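Local atomic coordinates of methionine-binding protein (Coxiella burnetii, PDB entry 3TQW), a protein that binds methionine and probably delivers it to an ABC transporter as the periplasmic substrate-binding component. Residues 43-48 and 73-78; 57-62 and 200-205; 84-89 and 115-120. All coordinates share one frame; numbering follows the deposited sequence.

How the contacts relate
Contacts 1 and 2 lie in one lobe, their centres about 7 Å apart, and both involve the mixed sheet in which strands 75-83 and 198-204 are neighbours. They alternate along the chain, 43-48, 57-62, 73-78 and then 200-205, and are joined by the probable hydrogen bond from Asn45 ND2 to Gln59 OE1 (2.8 Å). Contact 3, centre to centre about 20 Å from contact 2 and 24 Å from contact 1, reaches the second sheet; its segments fall in the long interval between those of contact 2. Contacts 2 and 3 both touch the bound methionine, as expected of a two-lobed periplasmic binding protein closing on its ligand.

Contact 1 of 3, residues 43-48 and 73-78; sequences TPNEAL and YKIVSI
The Tyr73 ring presents one face to the helix backbone and its hydroxyl end to a carboxylate. Over the centre of that face lies Asn45 O, 4.0 Å above the plane, while Glu46 OE1, in the conformer given, sits at the edge, close to the ring plane. Asn45 CB adds an apolar touch near the rim, 3.9 Å from Tyr73 CE2. The pair Tyr73 OH and Glu46 OE1 is modelled as a hydrogen bond from the hydroxyl, but at an implausibly short 2.4 Å and in one of two deposited conformers of Glu46, so the bond and its geometry are doubtful.

Helix 44-49 is here laid against the start of strand 75-83, in the sheet of one lobe of the periplasmic binding protein fold. Ile75, from the strand, packs onto the helix: its CD1 reaches Asn45 O at 3.6 Å, and its CG2 meets Leu48 CD2 at 3.6 Å. Leu48 holds CG anti to its backbone N (chi1 179°), which carries CD2 out to the isoleucine. Ile75 also rests on Ala202 of the adjoining strand 198-204. The amide of Asn45 is engaged beyond the two segments: ND2 is hydrogen-bonded to Gln59 OE1 and Gln67 OE1, and OD1 accepts from Asn56 ND2, where Asn56 and Gln59 belong to strand 55-60 and Gln67 to helix 61-71.

Contact 2 of 3, residues 57-62 and 200-205; sequences MFQHLP and VVAVRE. With MET (methionine), chain C.
Two strands of the larger sheet meet at a splayed junction, where strand 55-60 runs out beside 198-204 and leads into helix 61-71 at the methionine pocket. The short axes of 57-60 and 200-204 approach to 5.8 Å at 105°, far from either a parallel or an antiparallel course. Between the two segments one direct backbone bond is clear: Val200 N donates to Gln59 O at 2.9 Å, with an N-H...O angle of 142°. The pairing continues outside them, where Ala202 is backbone-bonded to Asn56. Water 1 bridges the divergence; it accepts from Phe58 N at 2.9 Å and lies 2.7 Å from Val200 O, to which it can donate. A weaker bond from Gln59 NE2 also reaches it.

Side chains fill in around this link. Gln59 NE2 lies 3.6 Å from Ala202 CB, its OE1 being engaged by helix 44-49 through Asn45. Val200 CG2 packs against Gln59 O, and Met57, a selenomethionine, brings CG within 4.3 Å of Val201 CG2. With chi1 at 82°, the Phe58 ring turns back over its own chain, and Gln59 CB lies over the centre of one face.

Phe58, Gln59 and His60 all touch the ligand. Its SD lies over one face of the His60 imidazole, 3.4 Å above the plane and offset toward the rim, while its CE lies near Phe58 CE2 and Gln59 CB. His60 ND1 caps Tyr63 N, and NE2 is hydrogen-bonded to Asn113 OD1. In the bound state these two bonds hold the ring's rotation, one from its own helix start and one from the opposite lobe, consistent with a thioether held by ring-face and apolar packing.

Contact 3 of 3, residues 84-89 and 115-120; sequences YPMGLY and ARALLL. With MET (methionine), chain C.
Arg116 leaves its helix almost fully extended, with chi1 174° and every later torsion also extended, and so carries its guanidinium past Met86 to the ligand carboxylate. In Met86, a selenomethionine, the extended chi1 and chi2 carry SE to Arg116 CG and CD, and the turn at chi3 (-80°) brings its CE against CD; the two chains cross at a slant. Met86 CE touches Arg116 CD at 3.7 Å, and Met86 CB sits over one face of the guanidinium.

The bound methionine approaches that guanidinium from its edge. Arg116 NH1 donates to OXT of the ligand at 2.8 Å, with an N-H...O angle of 134°, a distinctly bent bond. Water 2 serves the other carboxylate oxygen: it lies 2.7 Å from the ligand O, placed to donate to it, and accepts from Tyr84 N and, at 3.0 Å, from Arg116 NH2. Tyr84 meets that same ligand O with the edge of its ring, CD2 lying 3.7 Å away. Arg116 NE forms a salt bridge with Glu191, whose other carboxylate oxygen accepts from Met86 N; one acidic residue thereby holds both Arg116 and the backbone of Met86. The Glu191 bridge to NE probably fixes the rotation of the guanidinium, so that NH1 faces the ligand carboxylate.

Away from the pocket the contact becomes apolar. Leu120 CD2 lies 3.4 Å from Met86 O and 3.6 Å from Leu88 CD2, the two leucines reaching toward each other tip to tip. Helix 111-123 is thus packed on strand 87-89 of the smaller mixed sheet, with Ala117 lodged against Ala170 of strand 168-171 and Val107 of strand 104-108, while Tyr84 extends the other way to touch helix 13-29.

Contact 1 of 3, residues 43-48 and 73-78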
loop_
_atom_site.group_PDB
_atom_site.type_symbol
_atom_site.label_atom_id
_atom_site.label_comp_id
_atom_site.label_asym_id
_atom_site.label_seq_id
_atom_site.Cartn_x
_atom_site.Cartn_y
_atom_site.Cartn_z
ATOM N N THR A 43 11.458 4.278 -4.234
ATOM C CA THR A 43 12.032 5.531 -4.736
ATOM C C THR A 43 11.544 6.857 -4.113
ATOM O O THR A 43 12.357 7.740 -3.867
ATOM C CB THR A 43 11.970 5.592 -6.290
ATOM O OG1 THR A 43 12.670 4.460 -6.824
ATOM C CG2 THR A 43 12.641 6.858 -6.809
ATOM N N PRO A 44 10.224 7.013 -3.876
ATOM C CA PRO A 44 9.761 8.318 -3.367
ATOM C C PRO A 44 10.432 8.807 -2.066
ATOM O O PRO A 44 10.530 10.014 -1.874
ATOM C CB PRO A 44 8.258 8.098 -3.150
ATOM C CG PRO A 44 7.896 7.065 -4.194
ATOM C CD PRO A 44 9.095 6.128 -4.214
ATOM N N ASN A 45 10.870 7.906 -1.192
ATOM C CA ASN A 45 11.574 8.334 0.023
ATOM C C ASN A 45 12.985 8.847 -0.279
ATOM O O ASN A 45 13.488 9.730 0.411
ATOM C CB ASN A 45 11.613 7.223 1.080
ATOM C CG ASN A 45 10.280 7.030 1.779
ATOM O OD1 ASN A 45 9.467 7.960 1.868
ATOM N ND2 ASN A 45 10.046 5.819 2.283
ATOM N N GLU A 46 13.632 8.287 -1.298
ATOM C CA GLU A 46 14.925 8.811 -1.720
ATOM C C GLU A 46 14.715 10.199 -2.314
ATOM O O GLU A 46 15.489 11.120 -2.047
ATOM C CB GLU A 46 15.598 7.884 -2.736
ATOM C CG GLU A 46 16.893 8.430 -3.340
ATOM C CD GLU A 46 18.072 8.431 -2.371
ATOM O OE1 GLU A 46 17.998 7.764 -1.314
ATOM O OE2 GLU A 46 19.083 9.098 -2.671
ATOM N N ALA A 47 13.652 10.353 -3.101
ATOM C CA ALA A 47 13.346 11.653 -3.697
ATOM C C ALA A 47 13.032 12.706 -2.628
ATOM O O ALA A 47 13.382 13.877 -2.772
ATOM C CB ALA A 47 12.191 11.529 -4.685
ATOM N N LEU A 48 12.378 12.286 -1.553
ATOM C CA LEU A 48 12.082 13.187 -0.444
ATOM C C LEU A 48 13.367 13.538 0.311
ATOM O O LEU A 48 13.618 14.699 0.636
ATOM C CB LEU A 48 11.073 12.532 0.508
ATOM C CG LEU A 48 10.635 13.299 1.754
ATOM C CD1 LEU A 48 9.962 14.629 1.400
ATOM C CD2 LEU A 48 9.695 12.420 2.575
ATOM N N TYR A 73 17.096 7.500 6.322
ATOM C CA TYR A 73 16.401 8.740 5.981
ATOM C C TYR A 73 15.830 9.426 7.217
ATOM O O TYR A 73 15.301 8.772 8.113
ATOM C CB TYR A 73 15.249 8.466 5.009
ATOM C CG TYR A 73 15.657 7.864 3.686
ATOM C CD1 TYR A 73 16.800 8.294 3.022
ATOM C CD2 TYR A 73 14.899 6.859 3.105
ATOM C CE1 TYR A 73 17.169 7.736 1.811
ATOM C CE2 TYR A 73 15.260 6.300 1.901
ATOM C CZ TYR A 73 16.391 6.738 1.259
ATOM O OH TYR A 73 16.742 6.169 0.057
ATOM N N LYS A 74 15.923 10.749 7.250
ATOM C CA LYS A 74 15.258 11.528 8.289
ATOM C C LYS A 74 13.915 12.037 7.766
ATOM O O LYS A 74 13.794 13.171 7.301
ATOM C CB LYS A 74 16.156 12.671 8.771
ATOM C CG LYS A 74 17.472 12.176 9.378
ATOM C CD LYS A 74 18.203 13.272 10.139
ATOM C CE LYS A 74 18.592 14.431 9.230
ATOM N NZ LYS A 74 19.597 14.050 8.196
ATOM N N ILE A 75 12.916 11.163 7.843
ATOM C CA ILE A 75 11.592 11.406 7.294
ATOM C C ILE A 75 10.563 11.035 8.340
ATOM O O ILE A 75 10.750 10.072 9.078
ATOM C CB ILE A 75 11.348 10.506 6.067
ATOM C CG1 ILE A 75 12.238 10.933 4.899
ATOM C CG2 ILE A 75 9.873 10.518 5.674
ATOM C CD1 ILE A 75 12.279 9.913 3.765
ATOM N N VAL A 76 9.464 11.781 8.393
ATOM C CA VAL A 76 8.412 11.516 9.362
ATOM C C VAL A 76 7.043 11.632 8.708
ATOM O O VAL A 76 6.884 12.322 7.698
ATOM C CB VAL A 76 8.474 12.510 10.546
ATOM C CG1 VAL A 76 9.765 12.331 11.323
ATOM C CG2 VAL A 76 8.337 13.952 10.045
ATOM N N SER A 77 6.055 10.962 9.291
ATOM C CA SER A 77 4.673 11.100 8.848
ATOM C C SER A 77 4.065 12.348 9.473
ATOM O O SER A 77 4.306 12.632 10.645
ATOM C CB SER A 77 3.852 9.875 9.264
ATOM O OG SER A 77 2.465 10.129 9.099
ATOM N N ILE A 78 3.287 13.098 8.695
ATOM C CA ILE A 78 2.525 14.213 9.259
ATOM C C ILE A 78 1.011 13.989 9.203
ATOM O O ILE A 78 0.228 14.910 9.436
ATOM C CB ILE A 78 2.894 15.559 8.610
ATOM C CG1 ILE A 78 2.738 15.498 7.089
ATOM C CG2 ILE A 78 4.320 15.930 8.981
ATOM C CD1 ILE A 78 2.770 16.873 6.411
#

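Contact 2 of 3, residues 57-62 and 200-205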
loop_
_atom_site.group_PDB
_atom_site.type_symbol
_atom_site.label_atom_id
_atom_site.label_comp_id
_atom_site.label_asym_id
_atom_site.label_seq_id
_atom_site.Cartn_x
_atom_site.Cartn_y
_atom_site.Cartn_z
HETATM N N MSE A 57 3.181 10.672 -0.838
HETATM C CA MSE A 57 2.003 9.978 -0.347
HETATM C C MSE A 57 1.896 8.660 -1.093
HETATM O O MSE A 57 1.356 8.615 -2.201
HETATM C CB MSE A 57 0.737 10.802 -0.597
HETATM C CG MSE A 57 -0.530 10.130 -0.038
HETATM SE SE MSE A 57 -2.157 10.527 -1.063
HETATM C CE MSE A 57 -1.696 9.605 -2.731
ATOM N N PHE A 58 2.417 7.591 -0.502
ATOM C CA PHE A 58 2.424 6.303 -1.188
ATOM C C PHE A 58 2.573 5.096 -0.268
ATOM O O PHE A 58 2.407 3.958 -0.714
ATOM C CB PHE A 58 3.556 6.266 -2.219
ATOM C CG PHE A 58 4.897 5.934 -1.627
ATOM C CD1 PHE A 58 5.635 6.905 -0.964
ATOM C CD2 PHE A 58 5.421 4.653 -1.730
ATOM C CE1 PHE A 58 6.871 6.598 -0.405
ATOM C CE2 PHE A 58 6.656 4.343 -1.175
ATOM C CZ PHE A 58 7.380 5.317 -0.515
ATOM N N GLN A 59 2.896 5.328 1.001
ATOM C CA GLN A 59 3.324 4.240 1.877
ATOM C C GLN A 59 2.599 4.216 3.216
ATOM O O GLN A 59 2.020 5.222 3.647
ATOM C CB GLN A 59 4.829 4.361 2.145
ATOM C CG GLN A 59 5.154 5.371 3.235
ATOM C CD GLN A 59 6.580 5.863 3.170
ATOM O OE1 GLN A 59 7.525 5.080 3.229
ATOM N NE2 GLN A 59 6.744 7.174 3.049
ATOM N N HIS A 60 2.657 3.066 3.885
ATOM C CA HIS A 60 2.234 2.975 5.282
ATOM C C HIS A 60 3.427 3.095 6.236
ATOM O O HIS A 60 4.585 3.075 5.808
ATOM C CB HIS A 60 1.429 1.692 5.548
ATOM C CG HIS A 60 2.038 0.448 4.973
ATOM N ND1 HIS A 60 3.271 -0.031 5.363
ATOM C CD2 HIS A 60 1.567 -0.434 4.059
ATOM C CE1 HIS A 60 3.539 -1.145 4.706
ATOM N NE2 HIS A 60 2.522 -1.412 3.905
ATOM N N LEU A 61 3.135 3.212 7.527
ATOM C CA LEU A 61 4.170 3.432 8.532
ATOM C C LEU A 61 5.195 2.288 8.640
ATOM O O LEU A 61 6.392 2.545 8.757
ATOM C CB LEU A 61 3.529 3.736 9.890
ATOM C CG LEU A 61 4.413 4.343 10.977
ATOM C CD1 LEU A 61 5.252 5.483 10.421
ATOM C CD2 LEU A 61 3.562 4.816 12.155
ATOM N N PRO A 62 4.735 1.024 8.602
ATOM C CA PRO A 62 5.712 -0.073 8.638
ATOM C C PRO A 62 6.690 -0.035 7.460
ATOM O O PRO A 62 7.871 -0.331 7.638
ATOM C CB PRO A 62 4.831 -1.327 8.562
ATOM C CG PRO A 62 3.527 -0.881 9.190
ATOM C CD PRO A 62 3.350 0.528 8.684
ATOM N N VAL A 200 0.263 7.291 4.593
ATOM C CA VAL A 200 0.593 8.546 5.243
ATOM C C VAL A 200 1.197 9.542 4.275
ATOM O O VAL A 200 1.655 9.181 3.184
ATOM C CB VAL A 200 1.591 8.328 6.410
ATOM C CG1 VAL A 200 1.013 7.344 7.425
ATOM C CG2 VAL A 200 2.935 7.832 5.886
ATOM N N VAL A 201 1.187 10.803 4.682
ATOM C CA VAL A 201 1.974 11.811 4.013
ATOM C C VAL A 201 3.276 11.947 4.781
ATOM O O VAL A 201 3.272 12.222 5.979
ATOM C CB VAL A 201 1.245 13.161 3.966
ATOM C CG1 VAL A 201 2.164 14.233 3.412
ATOM C CG2 VAL A 201 -0.027 13.049 3.112
ATOM N N ALA A 202 4.387 11.724 4.091
ATOM C CA ALA A 202 5.696 11.805 4.716
ATOM C C ALA A 202 6.438 13.043 4.224
ATOM O O ALA A 202 6.325 13.426 3.054
ATOM C CB ALA A 202 6.505 10.535 4.423
ATOM N N VAL A 203 7.179 13.673 5.129
ATOM C CA VAL A 203 7.982 14.843 4.794
ATOM C C VAL A 203 9.339 14.732 5.484
ATOM O O VAL A 203 9.532 13.883 6.358
ATOM C CB VAL A 203 7.303 16.150 5.261
ATOM C CG1 VAL A 203 5.903 16.273 4.659
ATOM C CG2 VAL A 203 7.237 16.195 6.785
ATOM N N ARG A 204 10.281 15.584 5.095
ATOM C CA ARG A 204 11.562 15.627 5.787
ATOM C C ARG A 204 11.364 16.087 7.229
ATOM O O ARG A 204 10.536 16.954 7.513
ATOM C CB ARG A 204 12.556 16.534 5.055
ATOM C CG ARG A 204 13.023 15.982 3.714
ATOM C CD ARG A 204 14.031 16.917 3.047
ATOM N NE ARG A 204 13.428 18.187 2.653
ATOM C CZ ARG A 204 12.745 18.373 1.525
ATOM N NH1 ARG A 204 12.578 17.372 0.676
ATOM N NH2 ARG A 204 12.231 19.566 1.246
ATOM N N GLU A 205 12.126 15.486 8.134
ATOM C CA GLU A 205 12.072 15.826 9.552
ATOM C C GLU A 205 12.077 17.335 9.796
ATOM O O GLU A 205 11.297 17.842 10.599
ATOM C CB GLU A 205 13.243 15.168 10.287
ATOM C CG GLU A 205 13.595 15.816 11.616
ATOM C CD GLU A 205 12.502 15.658 12.651
ATOM O OE1 GLU A 205 11.634 14.778 12.470
ATOM O OE2 GLU A 205 12.513 16.417 13.644
HETATM N N MET C . -0.557 1.842 -1.112
HETATM C CA MET C . 0.133 0.638 -0.633
HETATM C C MET C . -0.782 -0.122 0.323
HETATM O O MET C . -1.502 0.497 1.104
HETATM C CB MET C . 1.440 1.030 0.072
HETATM C CG MET C . 2.296 -0.134 0.581
HETATM S SD MET C . 3.810 0.441 1.395
HETATM C CE MET C . 4.652 1.163 -0.013
HETATM O OXT MET C . -0.834 -1.355 0.340
HETATM O O HOH W 1 3.900 8.399 1.862
#

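Contact 3 of 3, residues 84-89 and 115-120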
loop_
_atom_site.group_PDB
_atom_site.type_symbol
_atom_site.label_atom_id
_atom_site.label_comp_id
_atom_site.label_asym_id
_atom_site.label_seq_id
_atom_site.Cartn_x
_atom_site.Cartn_y
_atom_site.Cartn_z
ATOM N N TYR A 84 -5.887 0.853 2.769
ATOM C CA TYR A 84 -6.327 0.116 1.590
ATOM C C TYR A 84 -6.223 -1.379 1.873
ATOM O O TYR A 84 -5.209 -1.999 1.554
ATOM C CB TYR A 84 -5.459 0.465 0.374
ATOM C CG TYR A 84 -5.429 1.934 0.003
ATOM C CD1 TYR A 84 -6.447 2.501 -0.760
ATOM C CD2 TYR A 84 -4.365 2.747 0.389
ATOM C CE1 TYR A 84 -6.418 3.845 -1.116
ATOM C CE2 TYR A 84 -4.330 4.096 0.039
ATOM C CZ TYR A 84 -5.360 4.637 -0.714
ATOM O OH TYR A 84 -5.332 5.970 -1.066
ATOM N N PRO A 85 -7.268 -1.963 2.485
ATOM C CA PRO A 85 -7.199 -3.366 2.906
ATOM C C PRO A 85 -6.737 -4.280 1.786
ATOM O O PRO A 85 -7.347 -4.312 0.715
ATOM C CB PRO A 85 -8.642 -3.678 3.308
ATOM C CG PRO A 85 -9.156 -2.375 3.801
ATOM C CD PRO A 85 -8.545 -1.338 2.878
HETATM N N MSE A 86 -5.662 -5.018 2.045
HETATM C CA MSE A 86 -5.043 -5.884 1.045
HETATM C C MSE A 86 -5.862 -7.144 0.776
HETATM O O MSE A 86 -6.364 -7.787 1.708
HETATM C CB MSE A 86 -3.625 -6.259 1.492
HETATM C CG MSE A 86 -2.952 -7.318 0.636
HETATM SE SE MSE A 86 -1.175 -7.763 1.315
HETATM C CE MSE A 86 -0.191 -6.250 0.584
ATOM N N GLY A 87 -5.990 -7.497 -0.499
ATOM C CA GLY A 87 -6.760 -8.665 -0.887
ATOM C C GLY A 87 -5.899 -9.832 -1.332
ATOM O O GLY A 87 -4.731 -9.654 -1.691
ATOM N N LEU A 88 -6.475 -11.032 -1.284
ATOM C CA LEU A 88 -5.866 -12.213 -1.872
ATOM C C LEU A 88 -6.627 -12.520 -3.154
ATOM O O LEU A 88 -7.857 -12.588 -3.145
ATOM C CB LEU A 88 -5.964 -13.403 -0.915
ATOM C CG LEU A 88 -5.277 -13.264 0.439
ATOM C CD1 LEU A 88 -5.644 -14.437 1.344
ATOM C CD2 LEU A 88 -3.769 -13.178 0.252
ATOM N N TYR A 89 -5.901 -12.702 -4.251
ATOM C CA TYR A 89 -6.526 -12.841 -5.561
ATOM C C TYR A 89 -6.070 -14.105 -6.267
ATOM O O TYR A 89 -4.991 -14.618 -6.000
ATOM C CB TYR A 89 -6.182 -11.643 -6.445
ATOM C CG TYR A 89 -6.551 -10.304 -5.848
ATOM C CD1 TYR A 89 -7.774 -9.714 -6.132
ATOM C CD2 TYR A 89 -5.672 -9.625 -5.012
ATOM C CE1 TYR A 89 -8.121 -8.493 -5.598
ATOM C CE2 TYR A 89 -6.008 -8.396 -4.470
ATOM C CZ TYR A 89 -7.236 -7.834 -4.767
ATOM O OH TYR A 89 -7.595 -6.611 -4.241
ATOM N N ALA A 115 5.631 -9.347 5.347
ATOM C CA ALA A 115 5.098 -9.689 6.659
ATOM C C ALA A 115 3.579 -9.503 6.657
ATOM O O ALA A 115 2.835 -10.316 7.203
ATOM C CB ALA A 115 5.747 -8.833 7.743
ATOM N N ARG A 116 3.132 -8.428 6.028
ATOM C CA ARG A 116 1.714 -8.117 5.937
ATOM C C ARG A 116 0.945 -9.223 5.230
ATOM O O ARG A 116 -0.121 -9.629 5.683
ATOM C CB ARG A 116 1.519 -6.793 5.189
ATOM C CG ARG A 116 0.057 -6.436 4.893
ATOM C CD ARG A 116 -0.008 -5.148 4.089
ATOM N NE ARG A 116 -1.351 -4.575 4.034
ATOM C CZ ARG A 116 -1.645 -3.445 3.400
ATOM N NH1 ARG A 116 -0.686 -2.782 2.774
ATOM N NH2 ARG A 116 -2.892 -2.977 3.390
ATOM N N ALA A 117 1.491 -9.696 4.113
ATOM C CA ALA A 117 0.846 -10.732 3.321
ATOM C C ALA A 117 0.808 -12.058 4.076
ATOM O O ALA A 117 -0.156 -12.817 3.962
ATOM C CB ALA A 117 1.562 -10.905 1.999
ATOM N N LEU A 118 1.864 -12.346 4.832
ATOM C CA LEU A 118 1.899 -13.572 5.624
ATOM C C LEU A 118 0.841 -13.535 6.725
ATOM O O LEU A 118 0.196 -14.546 7.022
ATOM C CB LEU A 118 3.294 -13.808 6.210
ATOM C CG LEU A 118 4.344 -14.206 5.173
ATOM C CD1 LEU A 118 5.730 -14.282 5.802
ATOM C CD2 LEU A 118 3.961 -15.532 4.515
ATOM N N LEU A 119 0.647 -12.359 7.312
ATOM C CA LEU A 119 -0.394 -12.171 8.312
ATOM C C LEU A 119 -1.774 -12.397 7.713
ATOM O O LEU A 119 -2.659 -12.948 8.368
ATOM C CB LEU A 119 -0.301 -10.778 8.933
ATOM C CG LEU A 119 0.786 -10.601 9.996
ATOM C CD1 LEU A 119 1.014 -9.126 10.307
ATOM C CD2 LEU A 119 0.434 -11.378 11.261
ATOM N N LEU A 120 -1.952 -11.974 6.463
ATOM C CA LEU A 120 -3.217 -12.163 5.760
ATOM C C LEU A 120 -3.456 -13.639 5.425
ATOM O O LEU A 120 -4.589 -14.119 5.487
ATOM C CB LEU A 120 -3.260 -11.302 4.492
ATOM C CG LEU A 120 -4.513 -11.336 3.613
ATOM C CD1 LEU A 120 -5.759 -10.988 4.404
ATOM C CD2 LEU A 120 -4.367 -10.390 2.422
HETATM N N MET C . -0.557 1.842 -1.112
HETATM C CA MET C . 0.133 0.638 -0.633
HETATM C C MET C . -0.782 -0.122 0.323
HETATM O O MET C . -1.502 0.497 1.104
HETATM C CB MET C . 1.440 1.030 0.072
HETATM C CG MET C . 2.296 -0.134 0.581
HETATM S SD MET C . 3.810 0.441 1.395
HETATM C CE MET C . 4.652 1.163 -0.013
HETATM O OXT MET C . -0.834 -1.355 0.340
HETATM O O HOH W 2 -3.243 0.016 3.157
#